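Local coordinates for uncharacterized protein (Pseudomonas syringae pv. tomato, PDB 3K4I) that is of unknown function but belongs to the RraA-like family, forms a three-chain assembly and carries bound magnesium ions, at residues S46-T51 against D126-C131; N76-V81 against T98-I103; T105-A108 against G112-G115; F136-F141 against L158-I163. One frame throughout, in Å; residues are numbered along the deposited sequence.

Contact 1 (S46-T51 against D126-C131); sequences SQVPGT and DTVINC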
loop_
_atom_site.group_PDB
_atom_site.type_symbol
_atom_site.label_atom_id
_atom_site.label_comp_id
_atom_site.label_asym_id
_atom_site.label_seq_id
_atom_site.Cartn_x
_atom_site.Cartn_y
_atom_site.Cartn_z
ATOM N N SER C 46 7.388 -1.126 -3.675
ATOM C CA SER C 46 7.847 -2.142 -2.753
ATOM C C SER C 46 6.655 -2.847 -2.059
ATOM O O SER C 46 5.788 -2.195 -1.458
ATOM C CB SER C 46 8.777 -1.518 -1.715
ATOM O OG SER C 46 9.108 -2.510 -0.769
ATOM N N GLN C 47 6.644 -4.186 -2.149
ATOM C CA GLN C 47 5.611 -5.006 -1.513
ATOM C C GLN C 47 6.044 -5.655 -0.209
ATOM O O GLN C 47 5.230 -6.243 0.500
ATOM C CB GLN C 47 5.097 -6.082 -2.484
ATOM C CG GLN C 47 4.452 -5.523 -3.773
ATOM C CD GLN C 47 3.242 -4.638 -3.521
ATOM O OE1 GLN C 47 2.515 -4.802 -2.526
ATOM N NE2 GLN C 47 3.032 -3.676 -4.400
ATOM N N VAL C 48 7.339 -5.595 0.105
ATOM C CA VAL C 48 7.808 -6.224 1.328
ATOM C C VAL C 48 8.536 -5.156 2.121
ATOM O O VAL C 48 9.616 -4.734 1.733
ATOM C CB VAL C 48 8.733 -7.448 1.061
ATOM C CG1 VAL C 48 9.236 -8.040 2.396
ATOM C CG2 VAL C 48 7.982 -8.531 0.277
ATOM N N PRO C 49 7.961 -4.732 3.255
ATOM C CA PRO C 49 8.616 -3.674 4.029
ATOM C C PRO C 49 10.075 -3.988 4.446
ATOM O O PRO C 49 10.400 -5.126 4.794
ATOM C CB PRO C 49 7.696 -3.513 5.249
ATOM C CG PRO C 49 6.302 -3.856 4.675
ATOM C CD PRO C 49 6.573 -4.984 3.707
ATOM N N GLY C 50 10.937 -2.991 4.321
ATOM C CA GLY C 50 12.338 -3.122 4.738
ATOM C C GLY C 50 13.285 -3.827 3.785
ATOM O O GLY C 50 14.445 -4.127 4.151
ATOM N N THR C 51 12.812 -4.123 2.581
ATOM C CA THR C 51 13.665 -4.796 1.594
ATOM C C THR C 51 14.244 -3.827 0.557
ATOM O O THR C 51 13.752 -2.698 0.373
ATOM C CB THR C 51 12.924 -5.932 0.863
ATOM O OG1 THR C 51 11.723 -5.418 0.237
ATOM C CG2 THR C 51 12.605 -7.078 1.856
ATOM N N ASP C 126 2.248 -13.548 1.106
ATOM C CA ASP C 126 2.636 -13.985 2.441
ATOM C C ASP C 126 3.959 -14.746 2.457
ATOM O O ASP C 126 4.764 -14.559 3.374
ATOM C CB ASP C 126 1.493 -14.761 3.109
ATOM C CG ASP C 126 0.320 -13.854 3.483
ATOM O OD1 ASP C 126 0.533 -12.802 4.137
ATOM O OD2 ASP C 126 -0.820 -14.176 3.104
ATOM N N THR C 127 4.170 -15.585 1.444
ATOM C CA THR C 127 5.424 -16.337 1.264
ATOM C C THR C 127 6.578 -15.380 0.976
ATOM O O THR C 127 7.678 -15.486 1.549
ATOM C CB THR C 127 5.281 -17.378 0.131
ATOM O OG1 THR C 127 4.348 -18.377 0.539
ATOM C CG2 THR C 127 6.629 -18.040 -0.183
ATOM N N VAL C 128 6.311 -14.431 0.095
ATOM C CA VAL C 128 7.299 -13.433 -0.287
ATOM C C VAL C 128 7.751 -12.631 0.942
ATOM O O VAL C 128 8.966 -12.426 1.161
ATOM C CB VAL C 128 6.739 -12.497 -1.365
ATOM C CG1 VAL C 128 7.729 -11.439 -1.695
ATOM C CG2 VAL C 128 6.414 -13.292 -2.647
ATOM N N ILE C 129 6.783 -12.205 1.751
ATOM C CA ILE C 129 7.071 -11.522 3.012
ATOM C C ILE C 129 7.836 -12.431 3.976
ATOM O O ILE C 129 8.838 -12.008 4.563
ATOM C CB ILE C 129 5.791 -10.965 3.712
ATOM C CG1 ILE C 129 5.122 -9.901 2.830
ATOM C CG2 ILE C 129 6.133 -10.339 5.076
ATOM C CD1 ILE C 129 3.732 -9.473 3.339
ATOM N N ASN C 130 7.365 -13.671 4.127
ATOM C CA ASN C 130 7.985 -14.614 5.058
ATOM C C ASN C 130 9.433 -14.896 4.687
ATOM O O ASN C 130 10.284 -15.069 5.573
ATOM C CB ASN C 130 7.202 -15.924 5.125
ATOM C CG ASN C 130 7.719 -16.840 6.210
ATOM O OD1 ASN C 130 7.790 -16.448 7.375
ATOM N ND2 ASN C 130 8.098 -18.056 5.834
ATOM N N CYS C 131 9.698 -14.918 3.383
ATOM C CA CYS C 131 11.029 -15.142 2.813
ATOM C C CYS C 131 11.880 -13.880 2.768
ATOM O O CYS C 131 13.056 -13.945 2.393
ATOM C CB CYS C 131 10.921 -15.694 1.393
ATOM S SG CYS C 131 10.375 -17.411 1.362
#
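V48 and V128 meet through one methyl group each, CG2 of V48 lying 3.5 Å from CG1 of V128. This is the closest approach between the loop 46-51 and helix 125-130. The two valine side chains lie at a slant to each other. V48 has the most surface buried here. Its CA–CB bond points toward the helix, and both branches are used. With CG1 anti to the backbone N (chi1 178°), CG2 stays beside that N and faces the helix side chains. CG1 lies over the helix backbone, 4.1 Å from CA of I129.

I129 is the second main partner. Its CG1 is 4.1 Å from CG2 of V48, and the two side chains run past each other in opposite directions. CG1 of I129 also comes within 4.3 Å of the carbonyl O of Q47. No hydrogen bond crosses between the segments, so the join rests on apolar packing.

The loop has its own brace. V48 to T51 form a type II beta turn, with G50 at positive phi. The carbonyl O of V48 accepts a hydrogen bond of 2.7 Å from OG1 of T51, in the carbonyl plane and on a lone pair. The backbone bond from T51 N to the same O is weak.

The amide of Q47 leads away from the helix, to R140 and the carbonyl of S137. V128 also packs on T105 of helix 102-110 and on L135 of strand 135-137. The contact thus sets the link between strands 45-46 and 53-63 against helix 125-130.

Contact 2 (N76-V81 against T98-I103); sequences NYIDQV and TVWGDI. With MG (magnesium ion), chain H.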
loop_
_atom_site.group_PDB
_atom_site.type_symbol
_atom_site.label_atom_id
_atom_site.label_comp_id
_atom_site.label_asym_id
_atom_site.label_seq_id
_atom_site.Cartn_x
_atom_site.Cartn_y
_atom_site.Cartn_z
ATOM N N ASN C 76 8.827 -21.214 -16.122
ATOM C CA ASN C 76 9.884 -21.995 -16.790
ATOM C C ASN C 76 11.198 -21.272 -17.159
ATOM O O ASN C 76 12.280 -21.877 -17.049
ATOM C CB ASN C 76 9.319 -22.719 -18.015
ATOM C CG ASN C 76 8.572 -21.797 -18.936
ATOM O OD1 ASN C 76 9.123 -20.812 -19.418
ATOM N ND2 ASN C 76 7.304 -22.107 -19.186
ATOM N N TYR C 77 11.118 -19.992 -17.552
ATOM C CA TYR C 77 12.310 -19.211 -17.908
ATOM C C TYR C 77 13.313 -19.076 -16.773
ATOM O O TYR C 77 14.451 -18.683 -17.012
ATOM C CB TYR C 77 11.953 -17.782 -18.325
ATOM C CG TYR C 77 11.456 -16.878 -17.182
ATOM C CD1 TYR C 77 10.095 -16.741 -16.910
ATOM C CD2 TYR C 77 12.358 -16.156 -16.376
ATOM C CE1 TYR C 77 9.634 -15.919 -15.861
ATOM C CE2 TYR C 77 11.912 -15.346 -15.332
ATOM C CZ TYR C 77 10.551 -15.219 -15.081
ATOM O OH TYR C 77 10.110 -14.406 -14.049
ATOM N N ILE C 78 12.857 -19.302 -15.547
ATOM C CA ILE C 78 13.660 -18.923 -14.390
ATOM C C ILE C 78 14.946 -19.731 -14.286
ATOM O O ILE C 78 15.931 -19.232 -13.738
ATOM C CB ILE C 78 12.856 -18.958 -13.068
ATOM C CG1 ILE C 78 13.466 -17.957 -12.072
ATOM C CG2 ILE C 78 12.614 -20.396 -12.607
ATOM C CD1 ILE C 78 12.621 -17.592 -10.885
ATOM N N ASP C 79 14.951 -20.964 -14.805
ATOM C CA ASP C 79 16.210 -21.746 -14.848
ATOM C C ASP C 79 17.344 -21.062 -15.614
ATOM O O ASP C 79 18.507 -21.443 -15.469
ATOM C CB ASP C 79 15.961 -23.125 -15.481
ATOM C CG ASP C 79 15.318 -24.104 -14.519
ATOM O OD1 ASP C 79 15.640 -24.054 -13.311
ATOM O OD2 ASP C 79 14.511 -24.949 -14.981
ATOM N N GLN C 80 17.001 -20.096 -16.456
ATOM C CA GLN C 80 17.965 -19.383 -17.297
ATOM C C GLN C 80 18.624 -18.175 -16.612
ATOM O O GLN C 80 19.600 -17.641 -17.128
ATOM C CB GLN C 80 17.260 -18.888 -18.575
ATOM C CG GLN C 80 16.475 -19.949 -19.313
ATOM C CD GLN C 80 16.277 -19.607 -20.786
ATOM O OE1 GLN C 80 16.263 -20.508 -21.647
ATOM N NE2 GLN C 80 16.189 -18.319 -21.099
ATOM N N VAL C 81 18.059 -17.725 -15.486
ATOM C CA VAL C 81 18.416 -16.447 -14.886
ATOM C C VAL C 81 19.727 -16.581 -14.088
ATOM O O VAL C 81 19.808 -17.421 -13.208
ATOM C CB VAL C 81 17.283 -15.942 -13.956
ATOM C CG1 VAL C 81 17.614 -14.578 -13.353
ATOM C CG2 VAL C 81 15.925 -15.910 -14.700
ATOM N N THR C 98 -1.297 -12.854 -12.258
ATOM C CA THR C 98 0.007 -12.655 -11.597
ATOM C C THR C 98 1.126 -13.378 -12.340
ATOM O O THR C 98 0.897 -14.400 -13.004
ATOM C CB THR C 98 -0.048 -13.143 -10.154
ATOM O OG1 THR C 98 -0.449 -14.515 -10.138
ATOM C CG2 THR C 98 -1.059 -12.317 -9.357
ATOM N N VAL C 99 2.335 -12.836 -12.243
ATOM C CA VAL C 99 3.483 -13.397 -12.939
ATOM C C VAL C 99 4.638 -13.631 -11.958
ATOM O O VAL C 99 5.807 -13.633 -12.357
ATOM C CB VAL C 99 3.945 -12.551 -14.168
ATOM C CG1 VAL C 99 2.900 -12.586 -15.309
ATOM C CG2 VAL C 99 4.279 -11.134 -13.786
ATOM N N TRP C 100 4.296 -13.851 -10.691
ATOM C CA TRP C 100 5.309 -14.238 -9.660
ATOM C C TRP C 100 4.554 -14.850 -8.484
ATOM O O TRP C 100 3.475 -14.367 -8.121
ATOM C CB TRP C 100 6.078 -13.031 -9.169
ATOM C CG TRP C 100 7.290 -13.412 -8.342
ATOM C CD1 TRP C 100 7.370 -13.479 -6.983
ATOM C CD2 TRP C 100 8.565 -13.799 -8.852
ATOM N NE1 TRP C 100 8.656 -13.880 -6.598
ATOM C CE2 TRP C 100 9.399 -14.080 -7.730
ATOM C CE3 TRP C 100 9.093 -13.914 -10.155
ATOM C CZ2 TRP C 100 10.733 -14.509 -7.868
ATOM C CZ3 TRP C 100 10.408 -14.358 -10.307
ATOM C CH2 TRP C 100 11.229 -14.630 -9.150
ATOM N N GLY C 101 5.093 -15.913 -7.897
ATOM C CA GLY C 101 4.448 -16.515 -6.730
ATOM C C GLY C 101 5.457 -17.314 -5.925
ATOM O O GLY C 101 6.659 -17.067 -6.048
ATOM N N ASP C 102 4.964 -18.263 -5.140
ATOM C CA ASP C 102 5.801 -18.967 -4.149
ATOM C C ASP C 102 6.935 -19.789 -4.738
ATOM O O ASP C 102 8.077 -19.723 -4.239
ATOM C CB ASP C 102 4.962 -19.798 -3.156
ATOM C CG ASP C 102 3.999 -20.799 -3.824
ATOM O OD1 ASP C 102 4.034 -21.079 -5.051
ATOM O OD2 ASP C 102 3.168 -21.342 -3.058
ATOM N N ILE C 103 6.623 -20.582 -5.767
ATOM C CA ILE C 103 7.630 -21.426 -6.419
ATOM C C ILE C 103 8.807 -20.579 -6.908
ATOM O O ILE C 103 9.983 -20.864 -6.580
ATOM C CB ILE C 103 7.013 -22.265 -7.545
ATOM C CG1 ILE C 103 6.080 -23.349 -6.972
ATOM C CG2 ILE C 103 8.079 -22.934 -8.390
ATOM C CD1 ILE C 103 5.244 -24.070 -8.059
HETATM MG MG MG H . 1.267 -22.067 -3.367
HETATM O O HOH W 1 7.799 -13.338 -14.255
HETATM O O HOH W 2 0.993 -20.904 -4.980
HETATM O O HOH W 3 0.594 -20.574 -2.147
HETATM O O HOH W 4 -0.641 -22.666 -3.426
HETATM O O HOH W 5 1.416 -23.358 -1.799
#
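The two backbones stay well apart: the nearest CA atoms, of I78 and I103, are 10.3 Å from each other, and the side chains of Y77, I78 and W100 bridge the space between a 3-10 segment (76-80) and the lead-in to helix 102-110. The CD1 methyl of I78 comes to 3.7 Å from CH2 of W100, with the two side chains crossing at about a right angle. Y77 reaches the same six-membered ring at its edge. Its OH lies in the plane of the indole, 3.8 Å from CZ3 of W100. CG of Y77 sits between its backbone N and carbonyl carbon (chi1 70°), and from there the ring extends to W100.

A water lies 2.6 Å from OH of Y77 and donates to the carbonyl O of V99 at 2.8 Å. The phenol is therefore tied to the backbone beside W100 as well as touching the edge of its ring.

G101 holds the N-cap position of the helix. D102 follows, and its OD2 binds magnesium at 2.1 Å. Four waters and E200 of the second subunit complete the six ligands, so the metal joins two chains.

Y77 also packs on strands 53-63 and 150-154, while I78 touches F107 and W100 touches A108. The contact fills the layer between the strands and helix 102-110, with L213 of the second subunit against I78.

Contact 3 (T105-A108 against G112-G115); sequences THFA and GIKG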
loop_
_atom_site.group_PDB
_atom_site.type_symbol
_atom_site.label_atom_id
_atom_site.label_comp_id
_atom_site.label_asym_id
_atom_site.label_seq_id
_atom_site.Cartn_x
_atom_site.Cartn_y
_atom_site.Cartn_z
ATOM N N THR C 105 9.589 -17.530 -5.995
ATOM C CA THR C 105 10.246 -16.936 -4.822
ATOM C C THR C 105 11.236 -17.902 -4.182
ATOM O O THR C 105 12.360 -17.533 -3.939
ATOM C CB THR C 105 9.230 -16.560 -3.750
ATOM O OG1 THR C 105 8.306 -15.604 -4.290
ATOM C CG2 THR C 105 9.905 -15.994 -2.533
ATOM N N HIS C 106 10.802 -19.127 -3.906
ATOM C CA HIS C 106 11.718 -20.128 -3.370
ATOM C C HIS C 106 12.868 -20.394 -4.321
ATOM O O HIS C 106 14.009 -20.571 -3.886
ATOM C CB HIS C 106 10.997 -21.426 -2.979
ATOM C CG HIS C 106 10.106 -21.266 -1.789
ATOM N ND1 HIS C 106 10.597 -21.137 -0.508
ATOM C CD2 HIS C 106 8.758 -21.188 -1.685
ATOM C CE1 HIS C 106 9.587 -20.992 0.335
ATOM N NE2 HIS C 106 8.462 -21.009 -0.356
ATOM N N PHE C 107 12.568 -20.462 -5.609
ATOM C CA PHE C 107 13.638 -20.660 -6.592
ATOM C C PHE C 107 14.667 -19.522 -6.532
ATOM O O PHE C 107 15.895 -19.781 -6.463
ATOM C CB PHE C 107 13.083 -20.793 -8.008
ATOM C CG PHE C 107 14.143 -21.126 -9.017
ATOM C CD1 PHE C 107 14.390 -22.453 -9.350
ATOM C CD2 PHE C 107 14.935 -20.129 -9.572
ATOM C CE1 PHE C 107 15.409 -22.793 -10.245
ATOM C CE2 PHE C 107 15.955 -20.449 -10.474
ATOM C CZ PHE C 107 16.168 -21.769 -10.837
ATOM N N ALA C 108 14.173 -18.280 -6.551
ATOM C CA ALA C 108 15.045 -17.090 -6.489
ATOM C C ALA C 108 16.001 -17.179 -5.292
ATOM O O ALA C 108 17.211 -16.896 -5.419
ATOM C CB ALA C 108 14.216 -15.844 -6.385
ATOM N N GLY C 112 20.369 -17.369 -6.171
ATOM C CA GLY C 112 21.140 -16.139 -6.183
ATOM C C GLY C 112 20.455 -15.000 -6.911
ATOM O O GLY C 112 21.090 -14.016 -7.266
ATOM N N ILE C 113 19.142 -15.117 -7.119
ATOM C CA ILE C 113 18.365 -14.046 -7.735
ATOM C C ILE C 113 17.932 -12.992 -6.700
ATOM O O ILE C 113 17.403 -13.350 -5.635
ATOM C CB ILE C 113 17.147 -14.616 -8.463
ATOM C CG1 ILE C 113 17.627 -15.613 -9.535
ATOM C CG2 ILE C 113 16.281 -13.454 -9.104
ATOM C CD1 ILE C 113 16.517 -16.469 -10.210
ATOM N N LYS C 114 18.220 -11.718 -6.978
ATOM C CA LYS C 114 18.236 -10.668 -5.929
ATOM C C LYS C 114 16.897 -10.013 -5.646
ATOM O O LYS C 114 16.685 -9.467 -4.560
ATOM C CB LYS C 114 19.242 -9.541 -6.255
ATOM C CG LYS C 114 20.646 -9.971 -6.672
ATOM C CD LYS C 114 21.449 -10.487 -5.507
ATOM C CE LYS C 114 21.665 -9.448 -4.416
ATOM N NZ LYS C 114 22.471 -8.308 -4.894
ATOM N N GLY C 115 16.018 -10.018 -6.648
ATOM C CA GLY C 115 14.718 -9.388 -6.502
ATOM C C GLY C 115 13.934 -9.472 -7.806
ATOM O O GLY C 115 14.461 -9.877 -8.862
#
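The C-terminal part of helix 102-110 and the loop that leads into strand 115-119 form this contact, a tight helix-to-strand connection. The chain turns back, and I113 packs against the helix it has just left. The CA atoms of A108 and I113 are 4.7 Å apart. One hydrogen bond spans the turn: N of I113 donates to the carbonyl O of A108 at 3.1 Å. The N-H...O angle is 146°, and the donor is tilted 17° from the carbonyl plane. This i+5 to i bond, with G112 at positive phi before the donor, is consistent with the 6→1 bond of a Schellman motif.

CB of A108 and CB of I113 are 3.8 Å apart, and the small alanine lets the isoleucine stem lie close to the helix. CG1 of I113 stands beside the backbone N (chi1 -59°) and carries CD1 out to F107. That methyl meets the ring at its edge, near the ring plane. It is 4.0 Å from CE2 of F107, and equally far from CD2.

I87 of strand 85-90 and Y133 pack on I113, and I207 of the second subunit packs on F107. Strands 85-90 and 115-119 are parallel neighbours in the sheet, with helix 102-110 between them in sequence. The arrangement is that of the second half of a beta-alpha-beta crossover, in which the helix hands the chain back to the sheet.

Contact 4 (F136-F141 against L158-I163); sequences FSRGRF and LVIDGI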
loop_
_atom_site.group_PDB
_atom_site.type_symbol
_atom_site.label_atom_id
_atom_site.label_comp_id
_atom_site.label_asym_id
_atom_site.label_seq_id
_atom_site.Cartn_x
_atom_site.Cartn_y
_atom_site.Cartn_z
ATOM N N PHE C 136 8.823 -6.025 -6.010
ATOM C CA PHE C 136 8.260 -4.739 -6.347
ATOM C C PHE C 136 7.247 -4.951 -7.446
ATOM O O PHE C 136 7.543 -5.638 -8.431
ATOM C CB PHE C 136 9.412 -3.847 -6.784
ATOM C CG PHE C 136 10.465 -3.727 -5.744
ATOM C CD1 PHE C 136 10.455 -2.660 -4.843
ATOM C CD2 PHE C 136 11.438 -4.713 -5.608
ATOM C CE1 PHE C 136 11.426 -2.559 -3.850
ATOM C CE2 PHE C 136 12.406 -4.638 -4.574
ATOM C CZ PHE C 136 12.389 -3.555 -3.699
ATOM N N SER C 137 6.047 -4.396 -7.292
ATOM C CA SER C 137 5.005 -4.634 -8.272
ATOM C C SER C 137 3.930 -3.575 -8.167
ATOM O O SER C 137 3.930 -2.777 -7.240
ATOM C CB SER C 137 4.347 -6.001 -8.010
ATOM O OG SER C 137 3.616 -5.970 -6.794
ATOM N N ARG C 138 2.992 -3.608 -9.106
ATOM C CA ARG C 138 1.843 -2.709 -9.065
ATOM C C ARG C 138 0.759 -3.175 -8.101
ATOM O O ARG C 138 -0.327 -2.576 -8.014
ATOM C CB ARG C 138 1.244 -2.556 -10.455
ATOM C CG ARG C 138 2.215 -1.909 -11.443
ATOM C CD ARG C 138 1.525 -1.473 -12.743
ATOM N NE ARG C 138 2.570 -1.109 -13.707
ATOM C CZ ARG C 138 3.331 -0.013 -13.644
ATOM N NH1 ARG C 138 3.155 0.876 -12.689
ATOM N NH2 ARG C 138 4.288 0.189 -14.568
ATOM N N GLY C 139 1.009 -4.266 -7.405
ATOM C CA GLY C 139 -0.013 -4.759 -6.480
ATOM C C GLY C 139 0.006 -6.246 -6.275
ATOM O O GLY C 139 0.952 -6.943 -6.705
ATOM N N ARG C 140 -1.055 -6.708 -5.636
ATOM C CA ARG C 140 -1.186 -8.070 -5.139
ATOM C C ARG C 140 -2.484 -8.676 -5.624
ATOM O O ARG C 140 -3.535 -8.028 -5.542
ATOM C CB ARG C 140 -1.175 -8.072 -3.615
ATOM C CG ARG C 140 0.058 -7.388 -2.980
ATOM C CD ARG C 140 -0.190 -7.014 -1.541
ATOM N NE ARG C 140 1.064 -6.633 -0.857
ATOM C CZ ARG C 140 1.205 -6.624 0.468
ATOM N NH1 ARG C 140 0.176 -6.932 1.264
ATOM N NH2 ARG C 140 2.365 -6.293 1.010
ATOM N N PHE C 141 -2.392 -9.907 -6.134
ATOM C CA PHE C 141 -3.575 -10.679 -6.553
ATOM C C PHE C 141 -3.269 -12.170 -6.417
ATOM O O PHE C 141 -2.199 -12.522 -5.961
ATOM C CB PHE C 141 -3.985 -10.292 -7.978
ATOM C CG PHE C 141 -5.429 -10.590 -8.309
ATOM C CD1 PHE C 141 -5.774 -11.092 -9.561
ATOM C CD2 PHE C 141 -6.444 -10.369 -7.370
ATOM C CE1 PHE C 141 -7.112 -11.363 -9.894
ATOM C CE2 PHE C 141 -7.802 -10.638 -7.696
ATOM C CZ PHE C 141 -8.125 -11.138 -8.958
ATOM N N LEU C 158 12.550 -3.946 -22.619
ATOM C CA LEU C 158 11.192 -3.646 -22.146
ATOM C C LEU C 158 10.969 -2.141 -22.148
ATOM O O LEU C 158 11.910 -1.370 -21.968
ATOM C CB LEU C 158 10.977 -4.122 -20.716
ATOM C CG LEU C 158 11.383 -5.554 -20.419
ATOM C CD1 LEU C 158 11.169 -5.821 -18.947
ATOM C CD2 LEU C 158 10.687 -6.595 -21.301
ATOM N N VAL C 159 9.724 -1.719 -22.343
ATOM C CA VAL C 159 9.448 -0.316 -22.140
ATOM C C VAL C 159 8.304 -0.211 -21.127
ATOM O O VAL C 159 7.189 -0.676 -21.375
ATOM C CB VAL C 159 9.167 0.433 -23.443
ATOM C CG1 VAL C 159 9.012 1.926 -23.147
ATOM C CG2 VAL C 159 10.312 0.222 -24.444
ATOM N N ILE C 160 8.604 0.361 -19.966
ATOM C CA ILE C 160 7.616 0.461 -18.872
ATOM C C ILE C 160 7.400 1.944 -18.604
ATOM O O ILE C 160 8.325 2.634 -18.237
ATOM C CB ILE C 160 8.116 -0.261 -17.595
ATOM C CG1 ILE C 160 8.236 -1.777 -17.836
ATOM C CG2 ILE C 160 7.219 0.029 -16.373
ATOM C CD1 ILE C 160 8.971 -2.517 -16.727
ATOM N N ASP C 161 6.175 2.424 -18.797
ATOM C CA ASP C 161 5.884 3.857 -18.606
ATOM C C ASP C 161 6.882 4.759 -19.395
ATOM O O ASP C 161 7.334 5.770 -18.873
ATOM C CB ASP C 161 5.914 4.245 -17.097
ATOM C CG ASP C 161 4.927 3.441 -16.224
ATOM O OD1 ASP C 161 5.345 2.868 -15.166
ATOM O OD2 ASP C 161 3.733 3.397 -16.569
ATOM N N GLY C 162 7.269 4.362 -20.612
ATOM C CA GLY C 162 8.244 5.126 -21.408
ATOM C C GLY C 162 9.720 4.978 -21.053
ATOM O O GLY C 162 10.569 5.650 -21.651
ATOM N N ILE C 163 10.018 4.115 -20.077
ATOM C CA ILE C 163 11.395 3.846 -19.643
ATOM C C ILE C 163 11.826 2.516 -20.218
ATOM O O ILE C 163 11.202 1.504 -19.985
ATOM C CB ILE C 163 11.501 3.801 -18.094
ATOM C CG1 ILE C 163 10.893 5.069 -17.481
ATOM C CG2 ILE C 163 12.962 3.617 -17.609
ATOM C CD1 ILE C 163 11.620 6.322 -17.912
#
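R138 reaches across to D161 and I160 with the end of its side chain, and its CA–CB bond points that way. From CB the chain runs on with CG anti to the carbonyl carbon (chi1 -63°). It is then extended from CG to NE, which carries the guanidinium across. The side chain also packs on I44. NE makes a salt bridge with D119. NH1 donates to the carbonyl of P42. NH2 gives a hydrogen bond of 2.9 Å to OD1 of D161 as part of a salt bridge. The N-H...O angle is 151°. Held at all three nitrogens, the group is fixed against rotation.

D161 and G162 are the central residues of a type I' beta turn, the tight turn of a two-residue beta hairpin, here between strands 158-160 and 163-165. Backbone bonds in both directions between I160 and I163 close it.

OD1 of D161 lies at the guanidinium edge, somewhat tilted from its plane. The guanidinium and carboxylate planes are 77° apart, and NH2 meets OD1 from above the carboxylate plane. The CG2 methyl of I160 sits at the same edge, 3.4 Å from NH2 of R138.

How the contacts relate
From the N terminus, the loop 46-51 comes first and is met much later by helix 125-130. Contact 1 therefore closes a long loop, and contacts 2 and 3 both nest inside it. Contact 2 closes first, bringing 76-81 to the start of helix 102-110. Contact 3 follows in series and turns the end of that helix toward strand 115-119. Contact 4 opens after contact 1 has closed and joins the chain around R138, near strand 135-137, to the 158-165 hairpin. None of the loops cross. Contacts 2 and 3 share helix 102-110, which also packs on helix 125-130 of contact 1. Contacts 1 and 4 touch where S46 packs on F136.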